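Local coordinates for universal stress protein (Pseudomonas aeruginosa UCBPP-PA14, PDB 7MQ5) that is of unknown function but, as a putative universal stress protein of the HUP clan, probably takes part in the bacterial response to stress, at residues Q35-L40 / G64-T69. Numbering follows the deposited sequence.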
# COMPACT_ATOMS: atom_id res chain seq x y z
N GLN A 35 14.75 -7.53 7.91
CA GLN A 35 15.33 -8.90 7.72
C GLN A 35 14.24 -9.87 7.25
O GLN A 35 14.38 -11.09 7.46
CB GLN A 35 16.05 -9.38 8.97
CG GLN A 35 17.20 -8.47 9.37
CD GLN A 35 18.05 -9.04 10.48
OE1 GLN A 35 17.65 -9.97 11.19
NE2 GLN A 35 19.23 -8.48 10.64
N SER A 36 13.19 -9.34 6.61
CA SER A 36 12.10 -10.15 6.01
C SER A 36 12.65 -10.99 4.86
O SER A 36 13.64 -10.58 4.22
CB SER A 36 10.98 -9.26 5.50
OG SER A 36 9.99 -10.02 4.82
N HIS A 37 11.99 -12.11 4.61
CA HIS A 37 12.34 -12.97 3.46
C HIS A 37 11.77 -12.34 2.19
O HIS A 37 10.68 -11.73 2.26
CB HIS A 37 11.73 -14.35 3.69
CG HIS A 37 11.99 -15.27 2.55
ND1 HIS A 37 13.19 -15.93 2.39
CD2 HIS A 37 11.21 -15.61 1.50
CE1 HIS A 37 13.13 -16.63 1.28
NE2 HIS A 37 11.94 -16.46 0.71
N LEU A 38 12.50 -12.44 1.09
CA LEU A 38 12.01 -11.97 -0.22
C LEU A 38 11.73 -13.18 -1.12
O LEU A 38 12.66 -13.98 -1.36
CB LEU A 38 13.06 -11.08 -0.90
CG LEU A 38 13.47 -9.84 -0.11
CD1 LEU A 38 14.46 -9.01 -0.92
CD2 LEU A 38 12.27 -9.00 0.28
N HIS A 39 10.50 -13.29 -1.62
CA HIS A 39 10.15 -14.30 -2.64
C HIS A 39 9.95 -13.57 -3.97
O HIS A 39 9.01 -12.76 -4.09
CB HIS A 39 8.92 -15.09 -2.24
CG HIS A 39 8.61 -16.17 -3.22
ND1 HIS A 39 9.42 -17.29 -3.34
CD2 HIS A 39 7.62 -16.31 -4.12
CE1 HIS A 39 8.91 -18.07 -4.27
NE2 HIS A 39 7.81 -17.50 -4.77
N LEU A 40 10.83 -13.83 -4.92
CA LEU A 40 10.78 -13.15 -6.24
C LEU A 40 9.96 -14.00 -7.21
O LEU A 40 10.29 -15.18 -7.41
CB LEU A 40 12.20 -12.95 -6.78
CG LEU A 40 13.25 -12.43 -5.80
CD1 LEU A 40 14.57 -12.18 -6.51
CD2 LEU A 40 12.78 -11.18 -5.08
N GLY A 64 23.22 -10.41 1.89
CA GLY A 64 22.67 -10.70 3.23
C GLY A 64 21.17 -10.97 3.26
O GLY A 64 20.63 -11.17 4.37
N TYR A 65 20.50 -10.99 2.11
CA TYR A 65 19.03 -11.20 2.10
C TYR A 65 18.71 -12.70 2.09
O TYR A 65 19.48 -13.51 1.55
CB TYR A 65 18.40 -10.55 0.87
CG TYR A 65 18.52 -9.05 0.84
CD1 TYR A 65 17.63 -8.25 1.53
CD2 TYR A 65 19.53 -8.41 0.14
CE1 TYR A 65 17.73 -6.87 1.53
CE2 TYR A 65 19.65 -7.03 0.12
CZ TYR A 65 18.75 -6.26 0.83
OH TYR A 65 18.85 -4.89 0.83
N SER A 66 17.58 -13.03 2.71
CA SER A 66 16.95 -14.36 2.61
C SER A 66 16.06 -14.32 1.36
O SER A 66 15.18 -13.44 1.31
CB SER A 66 16.17 -14.67 3.86
OG SER A 66 15.51 -15.92 3.76
N VAL A 67 16.32 -15.19 0.39
CA VAL A 67 15.62 -15.09 -0.92
C VAL A 67 15.20 -16.46 -1.45
O VAL A 67 15.98 -17.42 -1.35
CB VAL A 67 16.53 -14.42 -1.97
CG1 VAL A 67 15.80 -14.16 -3.28
CG2 VAL A 67 17.17 -13.14 -1.44
N SER A 68 14.02 -16.51 -2.05
CA SER A 68 13.55 -17.67 -2.84
C SER A 68 12.97 -17.09 -4.14
O SER A 68 12.68 -15.87 -4.19
CB SER A 68 12.56 -18.55 -2.12
OG SER A 68 11.43 -17.83 -1.68
N THR A 69 12.86 -17.91 -5.16
CA THR A 69 12.37 -17.43 -6.47
C THR A 69 11.44 -18.47 -7.08
O THR A 69 11.54 -19.68 -6.75
CB THR A 69 13.51 -17.16 -7.47
OG1 THR A 69 14.13 -18.38 -7.84
CG2 THR A 69 14.57 -16.21 -6.95
O HOH W 1 16.21 -10.83 3.95
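S68 OG sits between two imidazole rings, 2.8 Å from H37 NE2 and 2.7 Å from H39 ND1, and hydrogen-bonds to both. The direction of each bond is undecided, but S68 OG has one proton, so at least one ring nitrogen must donate to it. The hydroxyl reaches this spot because chi1 of 57° tucks it between its own backbone N and carbonyl carbon. H37 uses its other nitrogen as well: ND1 meets S66 OG at 2.7 Å, with that oxygen in the ring plane, so two serines bind the two nitrogens that flank CE1, which lies over the backbone of V67. H39 is fixed from a second side too, its NE2 bonding to E84.

Beneath these side chains run two parallel strands, 37-43 and 67-72, their short segments inclined by 17°. L38 N donates to S66 O, S68 N to L38 O (3.0 Å) and L40 N to S68 O (2.8 Å), the staggered pattern of parallel pairing. Helix 50-62 links the strands, making a beta-alpha-beta crossover consistent with the Rossmann-like fold of the HUP clan; within this chain 67-72 is an outermost strand.

The other sheet face, with L38, L40, V67 and the T69 methyl CG2, is largely apolar. L40 CG packs 4.0 Å from V67 CG1, and its CD1 also lies near T69 CG2; L56 and L60 of helix 50-62 cover L40, while A27 and A31 of helix 22-34 cover L38. Y65 meets L38 obliquely, its CD1 4.1 Å from L38 CD1 and its OH bonded to Q28 O.

Toward the strand starts the grip slackens. S66 is exposed, and between S36 O and S66 N a water replaces direct pairing, donating to the carbonyl at 2.6 Å and accepting from the amide.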